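Local coordinates for protein spectinomycin phosphotransferase (Legionella pneumophila, PDB 3I1A) that phosphorylates the antibiotic spectinomycin in a nucleotide- and metal-dependent reaction, so making its bacterial host resistant to the drug, at residues Tyr57-Asn62 / Gln138-Lys143; Leu63-Leu68 / Ile229-Pro234; Pro80-Thr83 / Lys87-Gln90. One frame throughout, in Å; residues are numbered along the deposited sequence.

Interaction 1: Tyr57-Asn62 / Gln138-Lys143; sequences YHDEIN and QQQLRK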
ATOM      1  N   TYR A  57     -11.205   3.221 -20.564  1.00 29.83           N
ATOM      2  CA  TYR A  57     -12.289   2.264 -20.503  1.00 32.29           C
ATOM      3  C   TYR A  57     -11.768   0.841 -20.256  1.00 32.47           C
ATOM      4  O   TYR A  57     -12.496  -0.131 -20.407  1.00 32.22           O
ATOM      5  CB  TYR A  57     -13.147   2.343 -21.777  1.00 34.98           C
ATOM      6  CG  TYR A  57     -12.370   2.355 -23.069  1.00 37.55           C
ATOM      7  CD1 TYR A  57     -12.002   1.172 -23.694  1.00 38.82           C
ATOM      8  CD2 TYR A  57     -11.991   3.558 -23.660  1.00 39.26           C
ATOM      9  CE1 TYR A  57     -11.270   1.183 -24.888  1.00 40.16           C
ATOM     10  CE2 TYR A  57     -11.258   3.585 -24.848  1.00 41.05           C
ATOM     11  CZ  TYR A  57     -10.900   2.392 -25.456  1.00 41.48           C
ATOM     12  OH  TYR A  57     -10.167   2.418 -26.626  1.00 42.67           O
ATOM     13  N   HIS A  58     -10.498   0.727 -19.884  0.75 32.20           N
ATOM     14  CA  HIS A  58      -9.923  -0.582 -19.596  0.75 33.39           C
ATOM     15  C   HIS A  58     -10.225  -0.957 -18.135  0.75 33.06           C
ATOM     16  O   HIS A  58     -10.493  -0.091 -17.304  0.75 32.53           O
ATOM     17  CB  HIS A  58      -8.415  -0.565 -19.857  0.75 35.57           C
ATOM     18  CG  HIS A  58      -8.057  -0.262 -21.281  0.75 37.32           C
ATOM     19  ND1 HIS A  58      -6.757  -0.066 -21.699  0.75 39.23           N
ATOM     20  CD2 HIS A  58      -8.832  -0.106 -22.381  0.75 38.13           C
ATOM     21  CE1 HIS A  58      -6.748   0.202 -22.993  0.75 39.37           C
ATOM     22  NE2 HIS A  58      -7.995   0.185 -23.431  0.75 38.69           N
ATOM     23  N   ASP A  59     -10.192  -2.249 -17.835  1.00 32.75           N
ATOM     24  CA  ASP A  59     -10.486  -2.745 -16.488  1.00 33.47           C
ATOM     25  C   ASP A  59      -9.409  -2.378 -15.476  1.00 31.70           C
ATOM     26  O   ASP A  59      -8.243  -2.732 -15.640  1.00 31.90           O
ATOM     27  CB  ASP A  59     -10.648  -4.263 -16.515  1.00 35.78           C
ATOM     28  CG  ASP A  59     -11.771  -4.713 -17.432  1.00 38.13           C
ATOM     29  OD1 ASP A  59     -12.889  -4.174 -17.319  1.00 39.81           O
ATOM     30  OD2 ASP A  59     -11.542  -5.617 -18.261  1.00 41.70           O
ATOM     31  N   GLU A  60      -9.803  -1.653 -14.436  1.00 29.35           N
ATOM     32  CA  GLU A  60      -8.867  -1.254 -13.391  1.00 28.86           C
ATOM     33  C   GLU A  60      -8.809  -2.433 -12.419  1.00 26.14           C
ATOM     34  O   GLU A  60      -9.842  -2.887 -11.946  1.00 24.15           O
ATOM     35  CB  GLU A  60      -9.386  -0.014 -12.653  1.00 31.29           C
ATOM     36  CG  GLU A  60      -9.411   1.272 -13.473  1.00 34.38           C
ATOM     37  CD  GLU A  60      -8.041   1.660 -13.961  1.00 36.82           C
ATOM     38  OE1 GLU A  60      -7.091   1.572 -13.155  1.00 37.56           O
ATOM     39  OE2 GLU A  60      -7.906   2.056 -15.143  1.00 38.94           O
ATOM     40  N   ILE A  61      -7.617  -2.926 -12.115  1.00 26.37           N
ATOM     41  CA  ILE A  61      -7.545  -4.066 -11.207  1.00 24.03           C
ATOM     42  C   ILE A  61      -8.191  -3.728  -9.858  1.00 23.53           C
ATOM     43  O   ILE A  61      -8.845  -4.582  -9.259  1.00 22.01           O
ATOM     44  CB  ILE A  61      -6.079  -4.562 -11.030  1.00 23.90           C
ATOM     45  CG1 ILE A  61      -6.069  -5.867 -10.229  1.00 24.56           C
ATOM     46  CG2 ILE A  61      -5.233  -3.497 -10.348  1.00 26.11           C
ATOM     47  CD1 ILE A  61      -6.820  -6.986 -10.880  1.00 24.04           C
ATOM     48  N   ASN A  62      -8.027  -2.490  -9.391  1.00 23.26           N
ATOM     49  CA  ASN A  62      -8.631  -2.087  -8.123  1.00 24.51           C
ATOM     50  C   ASN A  62     -10.128  -2.377  -8.115  1.00 24.04           C
ATOM     51  O   ASN A  62     -10.638  -2.970  -7.174  1.00 24.55           O
ATOM     52  CB  ASN A  62      -8.396  -0.598  -7.857  1.00 24.96           C
ATOM     53  CG  ASN A  62      -9.323  -0.031  -6.789  1.00 31.74           C
ATOM     54  OD1 ASN A  62     -10.332   0.605  -7.105  1.00 32.75           O
ATOM     55  ND2 ASN A  62      -8.987  -0.259  -5.522  1.00 29.68           N
ATOM     56  N   GLN A 138      -7.351 -13.824 -12.072  1.00 16.41           N
ATOM     57  CA  GLN A 138      -5.966 -14.244 -11.804  1.00 18.09           C
ATOM     58  C   GLN A 138      -5.058 -13.739 -12.930  1.00 19.13           C
ATOM     59  O   GLN A 138      -3.916 -13.336 -12.693  1.00 19.89           O
ATOM     60  CB  GLN A 138      -5.844 -15.766 -11.719  1.00 18.95           C
ATOM     61  CG  GLN A 138      -6.430 -16.367 -10.438  1.00 19.89           C
ATOM     62  CD  GLN A 138      -6.149 -17.853 -10.282  1.00 23.35           C
ATOM     63  OE1 GLN A 138      -5.036 -18.327 -10.569  1.00 23.05           O
ATOM     64  NE2 GLN A 138      -7.151 -18.597  -9.797  1.00 24.50           N
ATOM     65  N   GLN A 139      -5.590 -13.746 -14.152  1.00 22.84           N
ATOM     66  CA  GLN A 139      -4.828 -13.320 -15.330  1.00 23.47           C
ATOM     67  C   GLN A 139      -4.547 -11.826 -15.310  1.00 23.85           C
ATOM     68  O   GLN A 139      -3.627 -11.358 -15.982  1.00 25.98           O
ATOM     69  CB  GLN A 139      -5.584 -13.713 -16.609  1.00 26.47           C
ATOM     70  CG  GLN A 139      -5.652 -15.236 -16.827  1.00 30.42           C
ATOM     71  CD  GLN A 139      -6.608 -15.658 -17.943  1.00 34.36           C
ATOM     72  OE1 GLN A 139      -6.499 -16.765 -18.477  1.00 35.38           O
ATOM     73  NE2 GLN A 139      -7.558 -14.787 -18.284  1.00 34.90           N
ATOM     74  N   GLN A 140      -5.328 -11.086 -14.522  1.00 23.57           N
ATOM     75  CA  GLN A 140      -5.174  -9.638 -14.387  1.00 22.77           C
ATOM     76  C   GLN A 140      -4.283  -9.234 -13.214  1.00 21.19           C
ATOM     77  O   GLN A 140      -3.852  -8.080 -13.126  1.00 20.99           O
ATOM     78  CB  GLN A 140      -6.547  -8.981 -14.198  1.00 27.52           C
ATOM     79  CG  GLN A 140      -7.567  -9.370 -15.231  1.00 32.20           C
ATOM     80  CD  GLN A 140      -7.189  -8.931 -16.629  1.00 37.21           C
ATOM     81  OE1 GLN A 140      -6.142  -9.320 -17.165  1.00 39.52           O
ATOM     82  NE2 GLN A 140      -8.049  -8.117 -17.240  1.00 39.27           N
ATOM     83  N   LEU A 141      -4.011 -10.169 -12.305  1.00 18.57           N
ATOM     84  CA  LEU A 141      -3.177  -9.877 -11.139  1.00 17.58           C
ATOM     85  C   LEU A 141      -1.696 -10.102 -11.390  1.00 16.38           C
ATOM     86  O   LEU A 141      -1.310 -11.065 -12.057  1.00 16.90           O
ATOM     87  CB  LEU A 141      -3.617 -10.764  -9.951  1.00 15.20           C
ATOM     88  CG  LEU A 141      -4.945 -10.339  -9.329  1.00 15.69           C
ATOM     89  CD1 LEU A 141      -5.507 -11.484  -8.467  1.00 15.71           C
ATOM     90  CD2 LEU A 141      -4.712  -9.060  -8.513  1.00 16.46           C
ATOM     91  N   ARG A 142      -0.869  -9.208 -10.864  1.00 17.11           N
ATOM     92  CA  ARG A 142       0.557  -9.376 -10.984  1.00 17.88           C
ATOM     93  C   ARG A 142       0.919 -10.543 -10.060  1.00 17.98           C
ATOM     94  O   ARG A 142       0.270 -10.764  -9.018  1.00 16.47           O
ATOM     95  CB  ARG A 142       1.278  -8.097 -10.569  1.00 18.57           C
ATOM     96  CG  ARG A 142       1.008  -7.645  -9.163  1.00 20.66           C
ATOM     97  CD  ARG A 142       1.304  -6.172  -9.046  1.00 23.32           C
ATOM     98  NE  ARG A 142       1.163  -5.729  -7.665  1.00 23.44           N
ATOM     99  CZ  ARG A 142       2.144  -5.765  -6.776  1.00 23.13           C
ATOM    100  NH1 ARG A 142       3.340  -6.223  -7.131  1.00 23.21           N
ATOM    101  NH2 ARG A 142       1.940  -5.326  -5.541  1.00 22.93           N
ATOM    102  N   LYS A 143       1.926 -11.306 -10.470  1.00 16.20           N
ATOM    103  CA  LYS A 143       2.380 -12.458  -9.710  1.00 18.57           C
ATOM    104  C   LYS A 143       3.735 -12.195  -9.063  1.00 17.32           C
ATOM    105  O   LYS A 143       4.580 -11.502  -9.634  1.00 17.46           O
ATOM    106  CB  LYS A 143       2.503 -13.675 -10.642  1.00 19.48           C
ATOM    107  CG  LYS A 143       1.361 -14.703 -10.595  1.00 20.68           C
ATOM    108  CD  LYS A 143       0.043 -14.179 -11.106  1.00 20.95           C
ATOM    109  CE  LYS A 143       0.062 -13.952 -12.609  1.00 21.83           C
ATOM    110  NZ  LYS A 143      -1.290 -13.549 -13.061  1.00 20.53           N
TER
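The end of I61 meets the chain bend at Q140 and L141 in a contact that is apolar at its centre, with the Q140 carbonyl and the D59 and Q140 side chains at its margin. I61 CD1 comes within 3.8 Å of L141 CD2; the two side chains cross at about a right angle, and CG1 of I61 also lies against the same methyl. I61 reaches across because CG1 stands anti to its backbone N (chi1 -172°), which carries CD1 outward to pack on Q140 O and to lie 3.9 Å from Q140 CB as well. A residue with a long apolar branch suits this place in the first turn of a helix. Beyond CB, the chain of Q140 folds back at chi2 (-63°), and the amide reaches the neighbourhood of D59, with Q140 NE2 still 4.4 Å from D59 OD2.

The helix that starts at I61 corresponds to helix C of the protein-kinase fold, as its position after the third strand of the N-terminal sheet suggests. E60 sits at its N-cap position and forms a salt bridge with K54 of that strand, while L141 also packs on V133, P234 and L236.

Behind the first shell, the bend is braced from within. The amide L141 N bonds to Q138 O at 3.2 Å within the turn, and the bent side chain of K143 brings NZ to 2.7 Å from L141 O, in the carbonyl plane with a C=O...N angle of 158°. Further along, R142 NH2 bonds to E233 O.

Interaction 2: Leu63-Leu68 / Ile229-Pro234; sequences LSIIRL and IDWDEP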
ATOM      1  N   LEU A  63     -10.825  -1.982  -9.174  1.00 24.08           N
ATOM      2  CA  LEU A  63     -12.268  -2.182  -9.221  1.00 23.74           C
ATOM      3  C   LEU A  63     -12.652  -3.646  -9.322  1.00 21.95           C
ATOM      4  O   LEU A  63     -13.643  -4.072  -8.744  1.00 23.92           O
ATOM      5  CB  LEU A  63     -12.877  -1.363 -10.369  1.00 26.45           C
ATOM      6  CG  LEU A  63     -12.665   0.150 -10.169  1.00 27.59           C
ATOM      7  CD1 LEU A  63     -13.043   0.901 -11.437  1.00 30.56           C
ATOM      8  CD2 LEU A  63     -13.493   0.639  -8.995  1.00 29.70           C
ATOM      9  N   SER A  64     -11.867  -4.421 -10.061  0.50 22.03           N
ATOM     10  CA  SER A  64     -12.144  -5.850 -10.199  0.50 20.49           C
ATOM     11  C   SER A  64     -12.015  -6.549  -8.851  0.50 19.72           C
ATOM     12  O   SER A  64     -12.852  -7.364  -8.474  0.50 19.39           O
ATOM     13  CB  SER A  64     -11.164  -6.490 -11.179  0.50 21.41           C
ATOM     14  OG  SER A  64     -11.410  -7.883 -11.294  0.50 23.63           O
ATOM     15  N   ILE A  65     -10.953  -6.226  -8.121  1.00 19.21           N
ATOM     16  CA  ILE A  65     -10.737  -6.855  -6.825  1.00 18.53           C
ATOM     17  C   ILE A  65     -11.724  -6.373  -5.769  1.00 19.32           C
ATOM     18  O   ILE A  65     -12.183  -7.174  -4.973  1.00 18.37           O
ATOM     19  CB  ILE A  65      -9.285  -6.647  -6.365  1.00 18.02           C
ATOM     20  CG1 ILE A  65      -8.364  -7.409  -7.320  1.00 17.53           C
ATOM     21  CG2 ILE A  65      -9.088  -7.154  -4.937  1.00 17.82           C
ATOM     22  CD1 ILE A  65      -8.708  -8.899  -7.449  1.00 14.87           C
ATOM     23  N   ILE A  66     -12.050  -5.082  -5.789  1.00 20.40           N
ATOM     24  CA  ILE A  66     -12.999  -4.505  -4.840  1.00 20.43           C
ATOM     25  C   ILE A  66     -14.338  -5.201  -5.047  1.00 20.57           C
ATOM     26  O   ILE A  66     -15.020  -5.539  -4.079  1.00 20.46           O
ATOM     27  CB  ILE A  66     -13.186  -2.970  -5.074  1.00 21.45           C
ATOM     28  CG1 ILE A  66     -11.932  -2.211  -4.628  1.00 22.18           C
ATOM     29  CG2 ILE A  66     -14.407  -2.457  -4.320  1.00 23.87           C
ATOM     30  CD1 ILE A  66     -11.584  -2.410  -3.177  1.00 24.18           C
ATOM     31  N   ARG A  67     -14.705  -5.425  -6.309  1.00 21.62           N
ATOM     32  CA  ARG A  67     -15.968  -6.106  -6.604  1.00 20.99           C
ATOM     33  C   ARG A  67     -15.922  -7.553  -6.108  1.00 20.75           C
ATOM     34  O   ARG A  67     -16.866  -8.039  -5.478  1.00 20.07           O
ATOM     35  CB  ARG A  67     -16.266  -6.092  -8.108  1.00 24.20           C
ATOM     36  CG  ARG A  67     -17.571  -6.797  -8.432  1.00 28.44           C
ATOM     37  CD  ARG A  67     -17.511  -7.530  -9.742  1.00 33.09           C
ATOM     38  NE  ARG A  67     -17.067  -8.919  -9.611  1.00 35.10           N
ATOM     39  CZ  ARG A  67     -15.830  -9.356  -9.850  1.00 37.33           C
ATOM     40  NH1 ARG A  67     -14.873  -8.510 -10.237  1.00 36.29           N
ATOM     41  NH2 ARG A  67     -15.557 -10.651  -9.726  1.00 35.10           N
ATOM     42  N   LEU A  68     -14.816  -8.248  -6.363  1.00 18.89           N
ATOM     43  CA  LEU A  68     -14.704  -9.635  -5.911  1.00 17.86           C
ATOM     44  C   LEU A  68     -14.843  -9.721  -4.388  1.00 19.09           C
ATOM     45  O   LEU A  68     -15.565 -10.575  -3.886  1.00 19.62           O
ATOM     46  CB  LEU A  68     -13.363 -10.232  -6.359  1.00 18.65           C
ATOM     47  CG  LEU A  68     -13.007 -11.629  -5.843  1.00 18.25           C
ATOM     48  CD1 LEU A  68     -14.004 -12.648  -6.322  1.00 22.26           C
ATOM     49  CD2 LEU A  68     -11.615 -11.994  -6.329  1.00 19.37           C
ATOM     50  N   ILE A 229      -7.568  -0.119   3.413  1.00 15.84           N
ATOM     51  CA  ILE A 229      -7.577   0.744   2.235  1.00 14.25           C
ATOM     52  C   ILE A 229      -6.373   0.541   1.328  1.00 16.31           C
ATOM     53  O   ILE A 229      -5.468  -0.237   1.638  1.00 16.34           O
ATOM     54  CB  ILE A 229      -7.657   2.261   2.621  1.00 13.44           C
ATOM     55  CG1 ILE A 229      -6.456   2.670   3.484  1.00 13.40           C
ATOM     56  CG2 ILE A 229      -8.984   2.518   3.376  1.00 17.97           C
ATOM     57  CD1 ILE A 229      -6.305   4.180   3.614  1.00 14.69           C
ATOM     58  N   ASP A 230      -6.423   1.235   0.191  1.00 17.87           N
ATOM     59  CA  ASP A 230      -5.425   1.227  -0.877  1.00 19.69           C
ATOM     60  C   ASP A 230      -5.331  -0.114  -1.577  1.00 18.56           C
ATOM     61  O   ASP A 230      -4.368  -0.863  -1.411  1.00 19.12           O
ATOM     62  CB  ASP A 230      -4.045   1.619  -0.382  1.00 20.14           C
ATOM     63  CG  ASP A 230      -3.048   1.767  -1.538  1.00 25.65           C
ATOM     64  OD1 ASP A 230      -3.388   1.388  -2.683  1.00 25.87           O
ATOM     65  OD2 ASP A 230      -1.930   2.244  -1.301  1.00 26.27           O
ATOM     66  N   TRP A 231      -6.333  -0.391  -2.390  1.00 17.79           N
ATOM     67  CA  TRP A 231      -6.415  -1.627  -3.140  1.00 17.80           C
ATOM     68  C   TRP A 231      -5.985  -1.407  -4.582  1.00 18.48           C
ATOM     69  O   TRP A 231      -6.454  -2.094  -5.492  1.00 19.47           O
ATOM     70  CB  TRP A 231      -7.855  -2.145  -3.076  1.00 18.54           C
ATOM     71  CG  TRP A 231      -8.160  -2.735  -1.750  1.00 19.18           C
ATOM     72  CD1 TRP A 231      -8.798  -2.143  -0.681  1.00 16.87           C
ATOM     73  CD2 TRP A 231      -7.754  -4.029  -1.311  1.00 17.66           C
ATOM     74  NE1 TRP A 231      -8.800  -3.006   0.394  1.00 19.09           N
ATOM     75  CE2 TRP A 231      -8.164  -4.168   0.029  1.00 17.90           C
ATOM     76  CE3 TRP A 231      -7.072  -5.087  -1.926  1.00 17.36           C
ATOM     77  CZ2 TRP A 231      -7.915  -5.324   0.762  1.00 17.87           C
ATOM     78  CZ3 TRP A 231      -6.821  -6.231  -1.196  1.00 16.98           C
ATOM     79  CH2 TRP A 231      -7.243  -6.344   0.134  1.00 17.25           C
ATOM     80  N   ASP A 232      -5.064  -0.461  -4.783  1.00 21.15           N
ATOM     81  CA  ASP A 232      -4.591  -0.132  -6.138  1.00 22.55           C
ATOM     82  C   ASP A 232      -3.666  -1.161  -6.770  1.00 22.74           C
ATOM     83  O   ASP A 232      -3.667  -1.330  -7.976  1.00 22.56           O
ATOM     84  CB  ASP A 232      -3.886   1.232  -6.157  1.00 25.76           C
ATOM     85  CG  ASP A 232      -4.855   2.389  -6.052  1.00 29.90           C
ATOM     86  OD1 ASP A 232      -6.050   2.175  -6.356  1.00 30.27           O
ATOM     87  OD2 ASP A 232      -4.428   3.509  -5.679  1.00 33.48           O
ATOM     88  N   GLU A 233      -2.881  -1.855  -5.963  1.00 21.64           N
ATOM     89  CA  GLU A 233      -1.965  -2.832  -6.530  1.00 21.76           C
ATOM     90  C   GLU A 233      -1.922  -4.174  -5.800  1.00 18.01           C
ATOM     91  O   GLU A 233      -0.878  -4.548  -5.272  1.00 19.86           O
ATOM     92  CB  GLU A 233      -0.559  -2.226  -6.573  1.00 26.09           C
ATOM     93  CG  GLU A 233      -0.468  -0.941  -7.367  1.00 33.70           C
ATOM     94  CD  GLU A 233      -0.003  -1.175  -8.788  1.00 38.97           C
ATOM     95  OE1 GLU A 233      -0.683  -1.935  -9.520  1.00 42.00           O
ATOM     96  OE2 GLU A 233       1.045  -0.604  -9.172  1.00 40.29           O
ATOM     97  N   PRO A 234      -3.052  -4.894  -5.741  1.00 15.66           N
ATOM     98  CA  PRO A 234      -3.068  -6.197  -5.061  1.00 14.32           C
ATOM     99  C   PRO A 234      -2.244  -7.160  -5.921  1.00 14.85           C
ATOM    100  O   PRO A 234      -1.787  -6.779  -6.994  1.00 17.02           O
ATOM    101  CB  PRO A 234      -4.554  -6.557  -5.029  1.00 16.57           C
ATOM    102  CG  PRO A 234      -5.092  -5.923  -6.295  1.00 18.51           C
ATOM    103  CD  PRO A 234      -4.370  -4.576  -6.314  1.00 17.88           C
TER
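I66 presses the tip of its side chain against the root of W231: CD1 lies 3.7 Å from W231 CG, and it is nearly as close to the CB and CD1 of the same residue, approaching the indole obliquely. One residue back, I65 divides its two branches between two partners. Its CG1 stands beside the backbone N (chi1 -66°) and slides past the proline ring, coming to 3.7 Å from P234 CG, whereas its CG2 points to the benzene half of the indole at a wider 4.2 Å from W231 CE3. All four residues are buried. Isoleucines suit a helix face that must meet bulky rings with little freedom to rearrange, and the proline offers a rigid apolar edge in return. The one polar atom of the indole, NE1, is satisfied by I228 O, a bond that helps set how the ring is turned, together with H210, which meets it edge-to-face.

On its far side the same loop is polar and solvent-facing, and a MES from the crystallisation liquor is weakly bonded there by D230 N and W231 N. D230 and D232 make no contact with 63-68; instead D230 OD1 accepts from D232 N at 3.3 Å (N-H...O 163°), forming an Asx turn. D230 binds magnesium together with N217, although no metal is present here, and the loop holds the position of the DFG segment of protein kinases.

No hydrogen bond joins 63-68 to 229-234, so apolar burial and close fit hold these two segments together, while the neighbouring N62, donating to W231 O, adds the directional tie.

Interaction 3: Pro80-Thr83 / Lys87-Gln90; sequences PIHT and KLFQ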
ATOM      1  N   PRO A  80     -17.256   1.613  -2.991  1.00 17.03           N
ATOM      2  CA  PRO A  80     -17.799   2.732  -3.755  1.00 17.04           C
ATOM      3  C   PRO A  80     -19.305   2.723  -3.581  1.00 18.86           C
ATOM      4  O   PRO A  80     -19.891   1.681  -3.247  1.00 18.18           O
ATOM      5  CB  PRO A  80     -17.466   2.380  -5.204  1.00 15.82           C
ATOM      6  CG  PRO A  80     -16.213   1.597  -5.103  1.00 15.88           C
ATOM      7  CD  PRO A  80     -16.417   0.742  -3.837  1.00 16.97           C
ATOM      8  N   ILE A  81     -19.918   3.879  -3.801  1.00 19.45           N
ATOM      9  CA  ILE A  81     -21.372   3.987  -3.765  1.00 19.35           C
ATOM     10  C   ILE A  81     -21.822   3.288  -5.063  1.00 19.79           C
ATOM     11  O   ILE A  81     -21.194   3.465  -6.108  1.00 18.50           O
ATOM     12  CB  ILE A  81     -21.814   5.478  -3.818  1.00 20.20           C
ATOM     13  CG1 ILE A  81     -21.332   6.228  -2.571  1.00 23.37           C
ATOM     14  CG2 ILE A  81     -23.339   5.578  -3.955  1.00 20.97           C
ATOM     15  CD1 ILE A  81     -21.821   5.633  -1.271  1.00 23.82           C
ATOM     16  N   HIS A  82     -22.883   2.485  -5.008  1.00 18.50           N
ATOM     17  CA  HIS A  82     -23.371   1.795  -6.195  1.00 20.29           C
ATOM     18  C   HIS A  82     -24.061   2.743  -7.161  1.00 19.28           C
ATOM     19  O   HIS A  82     -24.756   3.673  -6.726  1.00 19.61           O
ATOM     20  CB  HIS A  82     -24.425   0.749  -5.823  1.00 21.99           C
ATOM     21  CG  HIS A  82     -23.892  -0.437  -5.094  1.00 26.68           C
ATOM     22  ND1 HIS A  82     -22.779  -0.384  -4.288  1.00 26.92           N
ATOM     23  CD2 HIS A  82     -24.377  -1.696  -4.985  1.00 27.64           C
ATOM     24  CE1 HIS A  82     -22.598  -1.558  -3.711  1.00 28.54           C
ATOM     25  NE2 HIS A  82     -23.555  -2.372  -4.117  1.00 30.16           N
ATOM     26  N   THR A  83     -23.901   2.500  -8.463  1.00 18.80           N
ATOM     27  CA  THR A  83     -24.595   3.305  -9.464  1.00 20.15           C
ATOM     28  C   THR A  83     -26.027   2.776  -9.444  1.00 21.22           C
ATOM     29  O   THR A  83     -26.296   1.787  -8.773  1.00 22.39           O
ATOM     30  CB  THR A  83     -24.047   3.097 -10.869  1.00 21.36           C
ATOM     31  OG1 THR A  83     -24.385   1.776 -11.327  1.00 19.30           O
ATOM     32  CG2 THR A  83     -22.530   3.291 -10.874  1.00 17.25           C
ATOM     33  N   LYS A  87     -23.694  -1.004 -10.128  1.00 21.58           N
ATOM     34  CA  LYS A  87     -22.278  -1.208 -10.470  1.00 19.54           C
ATOM     35  C   LYS A  87     -21.434  -0.347  -9.529  1.00 18.87           C
ATOM     36  O   LYS A  87     -21.918   0.684  -9.037  1.00 19.38           O
ATOM     37  CB  LYS A  87     -22.020  -0.788 -11.918  1.00 21.20           C
ATOM     38  CG  LYS A  87     -22.778  -1.646 -12.912  1.00 25.37           C
ATOM     39  CD  LYS A  87     -23.059  -0.925 -14.222  1.00 31.25           C
ATOM     40  CE  LYS A  87     -21.791  -0.588 -14.985  1.00 33.76           C
ATOM     41  NZ  LYS A  87     -22.058   0.004 -16.329  1.00 35.86           N
ATOM     42  N   LEU A  88     -20.182  -0.748  -9.293  1.00 18.11           N
ATOM     43  CA  LEU A  88     -19.286  -0.012  -8.399  1.00 17.51           C
ATOM     44  C   LEU A  88     -18.612   1.203  -9.043  1.00 17.82           C
ATOM     45  O   LEU A  88     -17.836   1.911  -8.405  1.00 18.23           O
ATOM     46  CB  LEU A  88     -18.234  -0.965  -7.803  1.00 19.26           C
ATOM     47  CG  LEU A  88     -18.795  -2.012  -6.816  1.00 20.89           C
ATOM     48  CD1 LEU A  88     -17.633  -2.812  -6.205  1.00 24.37           C
ATOM     49  CD2 LEU A  88     -19.589  -1.323  -5.705  1.00 22.93           C
ATOM     50  N   PHE A  89     -18.919   1.454 -10.309  1.00 16.66           N
ATOM     51  CA  PHE A  89     -18.363   2.607 -10.982  1.00 19.32           C
ATOM     52  C   PHE A  89     -19.136   2.817 -12.273  1.00 19.31           C
ATOM     53  O   PHE A  89     -19.735   1.871 -12.797  1.00 20.09           O
ATOM     54  CB  PHE A  89     -16.861   2.389 -11.258  1.00 20.30           C
ATOM     55  CG  PHE A  89     -16.571   1.384 -12.355  1.00 21.14           C
ATOM     56  CD1 PHE A  89     -16.376   1.800 -13.666  1.00 20.52           C
ATOM     57  CD2 PHE A  89     -16.471   0.025 -12.066  1.00 21.94           C
ATOM     58  CE1 PHE A  89     -16.079   0.879 -14.678  1.00 19.53           C
ATOM     59  CE2 PHE A  89     -16.177  -0.900 -13.071  1.00 23.01           C
ATOM     60  CZ  PHE A  89     -15.981  -0.465 -14.381  1.00 21.60           C
ATOM     61  N   GLN A  90     -19.155   4.062 -12.758  1.00 18.88           N
ATOM     62  CA  GLN A  90     -19.842   4.400 -13.993  1.00 19.44           C
ATOM     63  C   GLN A  90     -18.837   4.581 -15.132  1.00 20.43           C
ATOM     64  O   GLN A  90     -17.940   5.436 -15.076  1.00 19.77           O
ATOM     65  CB  GLN A  90     -20.621   5.699 -13.832  1.00 21.37           C
ATOM     66  CG  GLN A  90     -21.466   6.021 -15.070  1.00 24.18           C
ATOM     67  CD  GLN A  90     -22.548   4.969 -15.290  1.00 25.47           C
ATOM     68  OE1 GLN A  90     -23.274   4.614 -14.356  1.00 27.18           O
ATOM     69  NE2 GLN A  90     -22.657   4.468 -16.514  1.00 25.35           N
TER
HETATM   70  O   HOH W   1     -19.080   4.411  -7.691  1.00 15.91           O
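The imidazole of H82 runs alongside the L88 side chain, with L88 CD2 3.6 Å from H82 ND1 and approaching the ring obliquely. At the ring edge, in its plane, sits P80 O, and the ring of H70 on helix 61-71 meets it with the planes about 60° apart. P80 puts its own ring against the second segment, CB 3.3 Å from L88 O, while L88 and P80 both rest on I66.

This is the chain reversal between helix 61-71 and strand 90-91, on the N-terminal lobe of the kinase fold. Backbone bonds from I81 to A99 and from Q90 to I97 tie its two arms to strand 95-101, and I81 packs on P101 of the nucleotide site.

T83 closes the loop twice. Its N donates to K87 O (2.7 Å, 165°); its hydroxyl, set between backbone N and carbonyl carbon (chi1 69°), accepts from K87 N at 3.1 Å. A threonine can supply both bonds and still offer a methyl, and T83 CG2 packs 3.2 Å from K87 O. A water lies between the arms, within hydrogen-bonding distance of I81 O (2.8 Å) and L88 O (2.9 Å).

How the interactions relate
Helix 61-71 supplies a segment to interactions 1 and 2 and supports the loop of interaction 3. Interactions 1 and 2 use its successive turns to hold the N-terminal lobe against the C-terminal one, and they touch where I61 packs on the backbone of D232. Interaction 2 is fully buried and purely apolar; interaction 1, nearer the surface, has one apolar patch with polar side chains around it. Interaction 3 differs in kind: it lies farthest from the chain's centre, joins neighbouring stretches of one loop, and relies on backbone and hydroxyl bonds and a water. It still leans on the helix of interaction 2, through L63 against F89 and I66 against L88, but does not touch interaction 1.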